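Long-range contacts in TRAP dicarboxylate transporter-DctP subunit (Marinobacter aquaeolei, PDB 4PFI), which probably captures a small organic acid in the periplasm and delivers it to the membrane permease of a TRAP transporter: residues Tyr144-Val155 / Phe245-Phe256; Thr111-Leu119 / Ser184-Tyr194. All blocks are in the same frame, centred on the assembly; numbering follows the deposited sequence.

Contact 1. Residues Tyr144-Val155 / Phe245-Phe256; sequences YHNAGLQLLGFV and FIASVVANEDWF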
loop_
_atom_site.group_PDB
_atom_site.type_symbol
_atom_site.label_atom_id
_atom_site.label_comp_id
_atom_site.label_asym_id
_atom_site.label_seq_id
_atom_site.Cartn_x
_atom_site.Cartn_y
_atom_site.Cartn_z
ATOM N N TYR A 144 5.349 -14.176 -6.793
ATOM C CA TYR A 144 4.421 -14.561 -5.737
ATOM C C TYR A 144 4.340 -16.073 -5.567
ATOM O O TYR A 144 4.275 -16.576 -4.438
ATOM C CB TYR A 144 3.024 -14.019 -6.037
ATOM C CG TYR A 144 2.806 -12.598 -5.568
ATOM C CD1 TYR A 144 3.196 -11.530 -6.353
ATOM C CD2 TYR A 144 2.206 -12.329 -4.347
ATOM C CE1 TYR A 144 3.005 -10.255 -5.949
ATOM C CE2 TYR A 144 2.004 -11.039 -3.930
ATOM C CZ TYR A 144 2.409 -10.008 -4.743
ATOM O OH TYR A 144 2.231 -8.706 -4.394
ATOM N N HIS A 145 4.311 -16.785 -6.699
ATOM C CA HIS A 145 4.270 -18.246 -6.711
ATOM C C HIS A 145 5.498 -18.744 -5.992
ATOM O O HIS A 145 5.419 -19.640 -5.164
ATOM C CB HIS A 145 4.242 -18.794 -8.138
ATOM C CG HIS A 145 2.893 -18.731 -8.794
ATOM N ND1 HIS A 145 1.752 -19.241 -8.208
ATOM C CD2 HIS A 145 2.510 -18.249 -10.002
ATOM C CE1 HIS A 145 0.724 -19.061 -9.019
ATOM N NE2 HIS A 145 1.155 -18.459 -10.112
ATOM N N ASN A 146 6.631 -18.121 -6.290
ATOM C CA ASN A 146 7.895 -18.438 -5.633
ATOM C C ASN A 146 7.804 -18.354 -4.103
ATOM O O ASN A 146 8.611 -18.954 -3.401
ATOM C CB ASN A 146 8.991 -17.502 -6.152
ATOM C CG ASN A 146 10.377 -17.920 -5.718
ATOM O OD1 ASN A 146 10.910 -17.401 -4.734
ATOM N ND2 ASN A 146 10.984 -18.850 -6.460
ATOM N N ALA A 147 6.826 -17.608 -3.593
ATOM C CA ALA A 147 6.581 -17.511 -2.147
ATOM C C ALA A 147 5.370 -18.354 -1.739
ATOM O O ALA A 147 4.912 -18.285 -0.595
ATOM C CB ALA A 147 6.378 -16.038 -1.725
ATOM N N GLY A 148 4.869 -19.147 -2.689
ATOM C CA GLY A 148 3.714 -20.011 -2.500
ATOM C C GLY A 148 2.380 -19.281 -2.422
ATOM O O GLY A 148 1.489 -19.676 -1.667
ATOM N N LEU A 149 2.230 -18.229 -3.218
ATOM C CA LEU A 149 1.014 -17.430 -3.181
ATOM C C LEU A 149 0.425 -17.199 -4.570
ATOM O O LEU A 149 1.146 -17.015 -5.550
ATOM C CB LEU A 149 1.281 -16.081 -2.490
ATOM C CG LEU A 149 1.577 -16.136 -0.988
ATOM C CD1 LEU A 149 2.048 -14.777 -0.482
ATOM C CD2 LEU A 149 0.359 -16.613 -0.212
ATOM N N GLN A 150 -0.899 -17.192 -4.651
ATOM C CA GLN A 150 -1.563 -16.825 -5.891
ATOM C C GLN A 150 -1.915 -15.329 -5.859
ATOM O O GLN A 150 -2.761 -14.910 -5.075
ATOM C CB GLN A 150 -2.820 -17.677 -6.110
ATOM C CG GLN A 150 -3.557 -17.354 -7.393
ATOM C CD GLN A 150 -2.733 -17.646 -8.639
ATOM O OE1 GLN A 150 -2.379 -18.794 -8.902
ATOM N NE2 GLN A 150 -2.428 -16.605 -9.415
ATOM N N LEU A 151 -1.250 -14.538 -6.703
ATOM C CA LEU A 151 -1.550 -13.103 -6.841
ATOM C C LEU A 151 -2.810 -12.927 -7.675
ATOM O O LEU A 151 -2.890 -13.450 -8.776
ATOM C CB LEU A 151 -0.388 -12.358 -7.512
ATOM C CG LEU A 151 -0.700 -10.910 -7.914
ATOM C CD1 LEU A 151 -0.780 -9.998 -6.691
ATOM C CD2 LEU A 151 0.306 -10.377 -8.929
ATOM N N LEU A 152 -3.788 -12.191 -7.147
ATOM C CA LEU A 152 -5.056 -11.960 -7.843
ATOM C C LEU A 152 -5.171 -10.528 -8.363
ATOM O O LEU A 152 -5.935 -10.261 -9.286
ATOM C CB LEU A 152 -6.237 -12.269 -6.920
ATOM C CG LEU A 152 -6.274 -13.703 -6.373
ATOM C CD1 LEU A 152 -7.481 -13.924 -5.454
ATOM C CD2 LEU A 152 -6.269 -14.715 -7.522
ATOM N N GLY A 153 -4.434 -9.597 -7.762
ATOM C CA GLY A 153 -4.530 -8.207 -8.168
ATOM C C GLY A 153 -3.965 -7.214 -7.173
ATOM O O GLY A 153 -3.496 -7.573 -6.090
ATOM N N PHE A 154 -4.023 -5.944 -7.560
ATOM C CA PHE A 154 -3.539 -4.856 -6.734
ATOM C C PHE A 154 -4.678 -3.892 -6.389
ATOM O O PHE A 154 -5.572 -3.668 -7.203
ATOM C CB PHE A 154 -2.402 -4.128 -7.466
ATOM C CG PHE A 154 -1.191 -5.002 -7.718
ATOM C CD1 PHE A 154 -0.491 -5.554 -6.661
ATOM C CD2 PHE A 154 -0.779 -5.312 -9.020
ATOM C CE1 PHE A 154 0.602 -6.372 -6.889
ATOM C CE2 PHE A 154 0.327 -6.136 -9.247
ATOM C CZ PHE A 154 1.015 -6.664 -8.188
ATOM N N VAL A 155 -4.643 -3.337 -5.179
ATOM C CA VAL A 155 -5.627 -2.360 -4.733
ATOM C C VAL A 155 -4.990 -1.090 -4.136
ATOM O O VAL A 155 -4.143 -1.177 -3.254
ATOM C CB VAL A 155 -6.546 -2.979 -3.678
ATOM C CG1 VAL A 155 -7.601 -1.973 -3.259
ATOM C CG2 VAL A 155 -7.181 -4.274 -4.226
ATOM N N PHE A 245 0.017 3.979 -1.570
ATOM C CA PHE A 245 -0.103 2.713 -0.854
ATOM C C PHE A 245 -0.819 1.747 -1.768
ATOM O O PHE A 245 -1.973 1.966 -2.099
ATOM C CB PHE A 245 -1.019 2.870 0.346
ATOM C CG PHE A 245 -0.522 2.262 1.613
ATOM C CD1 PHE A 245 0.841 2.161 1.889
ATOM C CD2 PHE A 245 -1.435 1.898 2.615
ATOM C CE1 PHE A 245 1.292 1.659 3.129
ATOM C CE2 PHE A 245 -0.993 1.399 3.866
ATOM C CZ PHE A 245 0.370 1.278 4.120
ATOM N N ILE A 246 -0.149 0.665 -2.141
ATOM C CA ILE A 246 -0.729 -0.348 -3.007
ATOM C C ILE A 246 -0.707 -1.670 -2.269
ATOM O O ILE A 246 0.375 -2.167 -1.940
ATOM C CB ILE A 246 0.124 -0.519 -4.260
ATOM C CG1 ILE A 246 0.302 0.827 -4.978
ATOM C CG2 ILE A 246 -0.499 -1.573 -5.192
ATOM C CD1 ILE A 246 -0.998 1.410 -5.510
ATOM N N ALA A 247 -1.873 -2.256 -2.002
ATOM C CA ALA A 247 -1.946 -3.545 -1.315
ATOM C C ALA A 247 -2.243 -4.671 -2.319
ATOM O O ALA A 247 -2.952 -4.446 -3.299
ATOM C CB ALA A 247 -3.016 -3.503 -0.253
ATOM N N SER A 248 -1.698 -5.868 -2.070
ATOM C CA SER A 248 -1.944 -7.056 -2.899
ATOM C C SER A 248 -3.112 -7.847 -2.365
ATOM O O SER A 248 -3.258 -7.978 -1.147
ATOM C CB SER A 248 -0.743 -8.018 -2.839
ATOM O OG SER A 248 0.228 -7.746 -3.813
ATOM N N VAL A 249 -3.917 -8.423 -3.252
ATOM C CA VAL A 249 -4.842 -9.477 -2.831
ATOM C C VAL A 249 -4.256 -10.821 -3.251
ATOM O O VAL A 249 -4.013 -11.059 -4.430
ATOM C CB VAL A 249 -6.266 -9.311 -3.427
ATOM C CG1 VAL A 249 -7.154 -10.511 -3.038
ATOM C CG2 VAL A 249 -6.903 -8.000 -2.979
ATOM N N VAL A 250 -4.019 -11.702 -2.290
ATOM C CA VAL A 250 -3.416 -13.000 -2.588
ATOM C C VAL A 250 -4.306 -14.160 -2.141
ATOM O O VAL A 250 -5.165 -14.012 -1.270
ATOM C CB VAL A 250 -2.025 -13.153 -1.906
ATOM C CG1 VAL A 250 -1.041 -12.162 -2.486
ATOM C CG2 VAL A 250 -2.145 -13.022 -0.388
ATOM N N ALA A 251 -4.078 -15.325 -2.735
ATOM C CA ALA A 251 -4.827 -16.515 -2.363
ATOM C C ALA A 251 -3.914 -17.717 -2.198
ATOM O O ALA A 251 -2.858 -17.827 -2.835
ATOM C CB ALA A 251 -5.906 -16.816 -3.390
ATOM N N ASN A 252 -4.341 -18.624 -1.331
ATOM C CA ASN A 252 -3.713 -19.929 -1.241
ATOM C C ASN A 252 -3.577 -20.571 -2.629
ATOM O O ASN A 252 -4.522 -20.610 -3.423
ATOM C CB ASN A 252 -4.490 -20.842 -0.301
ATOM C CG ASN A 252 -3.832 -22.191 -0.146
ATOM O OD1 ASN A 252 -4.214 -23.159 -0.803
ATOM N ND2 ASN A 252 -2.811 -22.256 0.704
ATOM N N GLU A 253 -2.378 -21.055 -2.912
ATOM C CA GLU A 253 -2.000 -21.468 -4.254
ATOM C C GLU A 253 -2.798 -22.662 -4.765
ATOM O O GLU A 253 -3.133 -22.740 -5.953
ATOM C CB GLU A 253 -0.525 -21.821 -4.249
ATOM C CG GLU A 253 0.160 -21.597 -5.554
ATOM C CD GLU A 253 1.626 -21.339 -5.347
ATOM O OE1 GLU A 253 2.174 -21.847 -4.345
ATOM O OE2 GLU A 253 2.224 -20.605 -6.160
ATOM N N ASP A 254 -3.101 -23.587 -3.860
ATOM C CA ASP A 254 -3.767 -24.832 -4.231
ATOM C C ASP A 254 -5.280 -24.682 -4.182
ATOM O O ASP A 254 -5.990 -25.222 -5.029
ATOM C CB ASP A 254 -3.322 -25.971 -3.311
ATOM C CG ASP A 254 -1.854 -26.347 -3.508
ATOM O OD1 ASP A 254 -1.397 -26.402 -4.672
ATOM O OD2 ASP A 254 -1.159 -26.589 -2.495
ATOM N N TRP A 255 -5.772 -23.940 -3.195
ATOM C CA TRP A 255 -7.195 -23.651 -3.105
ATOM C C TRP A 255 -7.665 -22.966 -4.383
ATOM O O TRP A 255 -8.701 -23.312 -4.948
ATOM C CB TRP A 255 -7.473 -22.766 -1.900
ATOM C CG TRP A 255 -8.870 -22.216 -1.878
ATOM C CD1 TRP A 255 -10.003 -22.856 -1.460
ATOM C CD2 TRP A 255 -9.282 -20.906 -2.293
ATOM N NE1 TRP A 255 -11.089 -22.030 -1.590
ATOM C CE2 TRP A 255 -10.675 -20.826 -2.097
ATOM C CE3 TRP A 255 -8.607 -19.798 -2.813
ATOM C CZ2 TRP A 255 -11.407 -19.680 -2.403
ATOM C CZ3 TRP A 255 -9.336 -18.660 -3.116
ATOM C CH2 TRP A 255 -10.721 -18.611 -2.912
ATOM N N PHE A 256 -6.886 -21.995 -4.842
ATOM C CA PHE A 256 -7.209 -21.295 -6.074
ATOM C C PHE A 256 -7.280 -22.275 -7.242
ATOM O O PHE A 256 -8.249 -22.298 -7.998
ATOM C CB PHE A 256 -6.163 -20.225 -6.371
ATOM C CG PHE A 256 -6.473 -19.404 -7.584
ATOM C CD1 PHE A 256 -7.537 -18.521 -7.584
ATOM C CD2 PHE A 256 -5.705 -19.512 -8.723
ATOM C CE1 PHE A 256 -7.826 -17.759 -8.703
ATOM C CE2 PHE A 256 -5.993 -18.754 -9.851
ATOM C CZ PHE A 256 -7.050 -17.877 -9.839
HETATM O O HOH W 1 4.993 -22.883 -4.544
#

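Contact 2. Residues Thr111-Leu119 / Ser184-Tyr194; sequences TGLFNLHFL and SETAAEAFRSY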
loop_
_atom_site.group_PDB
_atom_site.type_symbol
_atom_site.label_atom_id
_atom_site.label_comp_id
_atom_site.label_asym_id
_atom_site.label_seq_id
_atom_site.Cartn_x
_atom_site.Cartn_y
_atom_site.Cartn_z
ATOM N N THR A 111 7.806 -6.276 -5.084
ATOM C CA THR A 111 6.765 -5.361 -4.619
ATOM C C THR A 111 7.379 -4.019 -4.182
ATOM O O THR A 111 6.666 -3.028 -4.061
ATOM C CB THR A 111 5.904 -5.977 -3.488
ATOM O OG1 THR A 111 6.737 -6.404 -2.402
ATOM C CG2 THR A 111 5.118 -7.171 -4.002
ATOM N N GLY A 112 8.702 -3.983 -3.981
ATOM C CA GLY A 112 9.389 -2.731 -3.714
ATOM C C GLY A 112 9.115 -1.678 -4.783
ATOM O O GLY A 112 9.200 -0.488 -4.530
ATOM N N LEU A 113 8.807 -2.123 -5.993
ATOM C CA LEU A 113 8.415 -1.216 -7.056
ATOM C C LEU A 113 7.400 -0.176 -6.561
ATOM O O LEU A 113 7.465 0.978 -6.949
ATOM C CB LEU A 113 7.800 -2.017 -8.208
ATOM C CG LEU A 113 7.310 -1.232 -9.428
ATOM C CD1 LEU A 113 8.471 -0.928 -10.376
ATOM C CD2 LEU A 113 6.178 -2.018 -10.162
ATOM N N PHE A 114 6.474 -0.599 -5.703
ATOM C CA PHE A 114 5.374 0.250 -5.247
ATOM C C PHE A 114 5.753 1.265 -4.184
ATOM O O PHE A 114 4.938 2.124 -3.845
ATOM C CB PHE A 114 4.212 -0.618 -4.728
ATOM C CG PHE A 114 3.616 -1.481 -5.777
ATOM C CD1 PHE A 114 3.035 -0.907 -6.897
ATOM C CD2 PHE A 114 3.689 -2.866 -5.680
ATOM C CE1 PHE A 114 2.498 -1.713 -7.907
ATOM C CE2 PHE A 114 3.151 -3.673 -6.677
ATOM C CZ PHE A 114 2.551 -3.088 -7.802
ATOM N N ASN A 115 6.964 1.167 -3.649
ATOM C CA ASN A 115 7.475 2.198 -2.741
ATOM C C ASN A 115 8.475 3.156 -3.418
ATOM O O ASN A 115 8.999 4.045 -2.759
ATOM C CB ASN A 115 8.132 1.591 -1.497
ATOM C CG ASN A 115 7.239 0.603 -0.745
ATOM O OD1 ASN A 115 7.731 -0.408 -0.232
ATOM N ND2 ASN A 115 5.943 0.884 -0.668
ATOM N N LEU A 116 8.758 2.974 -4.709
ATOM C CA LEU A 116 9.638 3.911 -5.439
ATOM C C LEU A 116 8.935 5.252 -5.689
ATOM O O LEU A 116 7.773 5.290 -6.096
ATOM C CB LEU A 116 10.101 3.308 -6.773
ATOM C CG LEU A 116 11.151 2.191 -6.646
ATOM C CD1 LEU A 116 11.372 1.534 -7.980
ATOM C CD2 LEU A 116 12.475 2.727 -6.086
ATOM N N HIS A 117 9.619 6.361 -5.451
ATOM C CA HIS A 117 8.964 7.662 -5.598
ATOM C C HIS A 117 8.903 8.087 -7.077
ATOM O O HIS A 117 9.862 7.864 -7.811
ATOM C CB HIS A 117 9.689 8.723 -4.760
ATOM C CG HIS A 117 9.565 8.512 -3.278
ATOM N ND1 HIS A 117 10.029 9.406 -2.357
ATOM C CD2 HIS A 117 9.017 7.483 -2.574
ATOM C CE1 HIS A 117 9.782 8.948 -1.136
ATOM N NE2 HIS A 117 9.182 7.789 -1.246
ATOM N N PHE A 118 7.783 8.692 -7.490
ATOM C CA PHE A 118 7.634 9.315 -8.814
ATOM C C PHE A 118 7.763 8.324 -9.972
ATOM O O PHE A 118 8.189 8.693 -11.049
ATOM C CB PHE A 118 8.633 10.466 -8.969
ATOM C CG PHE A 118 8.531 11.482 -7.859
ATOM C CD1 PHE A 118 7.430 12.325 -7.776
ATOM C CD2 PHE A 118 9.509 11.569 -6.875
ATOM C CE1 PHE A 118 7.302 13.230 -6.740
ATOM C CE2 PHE A 118 9.383 12.490 -5.837
ATOM C CZ PHE A 118 8.271 13.316 -5.774
ATOM N N LEU A 119 7.367 7.074 -9.756
ATOM C CA LEU A 119 7.562 6.044 -10.762
ATOM C C LEU A 119 6.256 5.760 -11.490
ATOM O O LEU A 119 6.136 6.013 -12.690
ATOM C CB LEU A 119 8.081 4.757 -10.125
ATOM C CG LEU A 119 8.304 3.609 -11.120
ATOM C CD1 LEU A 119 9.687 3.711 -11.738
ATOM C CD2 LEU A 119 8.111 2.272 -10.436
ATOM N N SER A 184 10.503 -1.686 3.983
ATOM C CA SER A 184 11.076 -2.249 2.784
ATOM C C SER A 184 12.425 -1.569 2.568
ATOM O O SER A 184 12.555 -0.362 2.760
ATOM C CB SER A 184 10.148 -1.970 1.595
ATOM O OG SER A 184 10.713 -2.409 0.377
ATOM N N GLU A 185 13.428 -2.324 2.156
ATOM C CA GLU A 185 14.736 -1.738 1.914
ATOM C C GLU A 185 14.618 -0.628 0.860
ATOM O O GLU A 185 15.273 0.413 0.939
ATOM C CB GLU A 185 15.707 -2.812 1.454
ATOM C CG GLU A 185 17.129 -2.354 1.434
ATOM C CD GLU A 185 18.109 -3.506 1.595
ATOM O OE1 GLU A 185 17.670 -4.678 1.568
ATOM O OE2 GLU A 185 19.322 -3.233 1.760
ATOM N N THR A 186 13.755 -0.847 -0.123
ATOM C CA THR A 186 13.593 0.119 -1.180
ATOM C C THR A 186 12.954 1.372 -0.622
ATOM O O THR A 186 13.301 2.477 -1.032
ATOM C CB THR A 186 12.749 -0.441 -2.321
ATOM O OG1 THR A 186 13.389 -1.615 -2.840
ATOM C CG2 THR A 186 12.599 0.574 -3.436
ATOM N N ALA A 187 12.011 1.202 0.307
ATOM C CA ALA A 187 11.309 2.337 0.892
ATOM C C ALA A 187 12.265 3.151 1.766
ATOM O O ALA A 187 12.244 4.380 1.741
ATOM C CB ALA A 187 10.079 1.890 1.709
ATOM N N ALA A 188 13.129 2.460 2.502
ATOM C CA ALA A 188 14.150 3.131 3.314
ATOM C C ALA A 188 15.083 3.967 2.427
ATOM O O ALA A 188 15.370 5.133 2.724
ATOM C CB ALA A 188 14.958 2.112 4.103
ATOM N N GLU A 189 15.539 3.365 1.334
ATOM C CA GLU A 189 16.501 4.008 0.445
ATOM C C GLU A 189 15.936 5.255 -0.217
ATOM O O GLU A 189 16.659 6.198 -0.502
ATOM C CB GLU A 189 16.979 3.041 -0.640
ATOM C CG GLU A 189 18.065 3.640 -1.501
ATOM C CD GLU A 189 19.306 4.033 -0.690
ATOM O OE1 GLU A 189 19.455 3.569 0.463
ATOM O OE2 GLU A 189 20.140 4.809 -1.209
ATOM N N ALA A 190 14.637 5.247 -0.459
ATOM C CA ALA A 190 13.948 6.390 -1.035
ATOM C C ALA A 190 14.180 7.653 -0.204
ATOM O O ALA A 190 14.483 8.720 -0.752
ATOM C CB ALA A 190 12.458 6.082 -1.130
ATOM N N PHE A 191 14.034 7.527 1.116
ATOM C CA PHE A 191 14.157 8.675 2.021
ATOM C C PHE A 191 15.627 8.924 2.398
ATOM O O PHE A 191 16.037 10.051 2.670
ATOM C CB PHE A 191 13.263 8.473 3.246
ATOM C CG PHE A 191 11.791 8.692 2.942
ATOM C CD1 PHE A 191 11.264 9.983 2.897
ATOM C CD2 PHE A 191 10.950 7.621 2.646
ATOM C CE1 PHE A 191 9.933 10.197 2.580
ATOM C CE2 PHE A 191 9.623 7.838 2.327
ATOM C CZ PHE A 191 9.109 9.122 2.303
ATOM N N ARG A 192 16.429 7.872 2.378
ATOM C CA ARG A 192 17.855 8.038 2.555
ATOM C C ARG A 192 18.379 8.900 1.407
ATOM O O ARG A 192 19.299 9.678 1.587
ATOM C CB ARG A 192 18.540 6.681 2.587
ATOM C CG ARG A 192 19.894 6.690 3.196
ATOM C CD ARG A 192 20.456 5.262 3.232
ATOM N NE ARG A 192 19.909 4.432 4.330
ATOM C CZ ARG A 192 19.184 3.313 4.183
ATOM N NH1 ARG A 192 18.864 2.836 2.984
ATOM N NH2 ARG A 192 18.767 2.654 5.252
ATOM N N SER A 193 17.783 8.776 0.228
ATOM C CA SER A 193 18.203 9.600 -0.919
ATOM C C SER A 193 18.072 11.099 -0.639
ATOM O O SER A 193 18.860 11.888 -1.130
ATOM C CB SER A 193 17.373 9.281 -2.157
ATOM O OG SER A 193 17.476 7.928 -2.516
ATOM N N TYR A 194 17.064 11.482 0.139
ATOM C CA TYR A 194 16.839 12.888 0.496
ATOM C C TYR A 194 17.728 13.316 1.657
ATOM O O TYR A 194 17.762 14.495 2.020
ATOM C CB TYR A 194 15.366 13.115 0.858
ATOM C CG TYR A 194 14.401 12.663 -0.217
ATOM C CD1 TYR A 194 14.766 12.695 -1.570
ATOM C CD2 TYR A 194 13.142 12.198 0.111
ATOM C CE1 TYR A 194 13.903 12.278 -2.561
ATOM C CE2 TYR A 194 12.270 11.772 -0.863
ATOM C CZ TYR A 194 12.663 11.814 -2.201
ATOM O OH TYR A 194 11.793 11.409 -3.166
#

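Contact 1. Residues Tyr144-Val155 / Phe245-Phe256
Gln150 N and O both bond to Ala251, at 2.7 Å from Gln150 N to Ala251 O and from Gln150 O to Ala251 N, and Val155 makes the same reciprocal pair with Ala247. Between these two antiparallel pairs Leu152 N donates to Val249 O and Val249 N to Gly153 O, so an extra residue of strand 149-155 is fitted in, as in a beta bulge. Gly153 suits this place because its phi of 163° would jam a side chain against the preceding carbonyl oxygen.

On one face of the sheet Gln150 CG lies over the ring of Phe256, 3.7 Å from its centroid, a CH-pi contact. The Gln150 chain leaves with CG anti to the backbone N (chi1 -180°) and then bends, which lets NE2 return to Leu151 O at 3.3 Å while the aliphatic part covers the ring. Leu152 CD2 meets the same ring obliquely, and its CD1 reaches Ala251 CB. Across the sheet, Val250 CG1 packs 3.6 Å from Tyr144 CE2, and Ile246 CG2 touches Phe154 CB; branched and aromatic side chains fill this buried layer.

Beyond the Gln150-Ala251 end of the strand pair His145 ND1 donates to Glu253 OE2 (2.5 Å), which accepts through its anti lone pair, the one away from OE1, with ring and carboxylate only 9° from coplanar. Gly148, at positive phi, closes helix 134-145 in a Schellman motif, and Asn252 OD1 caps helix 253-257 through Trp255 N while its ND2 bonds to Thr89 O. Strand 96-99 flanks the other edge of strand 244-252. The whole is a bulged antiparallel strand pair, entered from the end of one helix and leading into the start of another, within the mixed sheet of a TRAP solute-binding protein.

Contact 2. Residues Thr111-Leu119 / Ser184-Tyr194
His117 lays one face of its imidazole against Ala190 CB, which sits 3.9 Å from the ring centroid and 18° off the normal, a CH-pi contact that the small alanine makes possible on the helix surface. The same ring turns its edge to Phe191: CE1 comes 3.5 Å from Phe191 CZ, over the phenyl face, with the planes at 80° in an edge-to-face stack. ND1 is held by Tyr194 OH at 2.8 Å, the hydroxyl lying near the imidazole plane. With CG beside its own backbone N (chi1 -68°), His117 reaches across to all three residues.

Toward the N-terminal end of helix 185-192, Leu116 CD2 packs 3.4 Å from Thr186 CG2, and Asn115 CB rests on Ala187 CB. Gly112 suits its place because a beta carbon there would run into Thr186 OG1. Ser184, the N-cap, puts CB 3.4 Å from Asn115 OD1, a buried oxygen that finds no hydrogen-bonding partner in the model.

Phe179 and Trp162 extend the aromatic cluster beyond Phe191. With one polar bond set among ring and methyl contacts, the chemistry implies an interface held mainly by apolar packing, in which the bond to Tyr194 OH, with Ala190 over the face and Phe191 at the edge, would hold the imidazole in one rotation.

How the contacts relate
After strands 37-41, 70-74 and 96-99 the chain reaches segment 111-119, then passes through helix 134-145 into segment 144-155, the first half of contact 1. Contact 2 closes when helix 185-192 returns to 111-119, a loop with 64 residues between; contact 1 closes later, when 245-256 comes back to 144-155 across 89. Each loop therefore opens before the other is shut, and the two cross instead of nesting. Contact 1 joins two strands of the mixed sheet, whereas contact 2 ties a loop to a helix. Their centres are 22 Å apart, yet they touch, for Phe114 packs against both Phe154 and Ile246, and Thr111 against Tyr144.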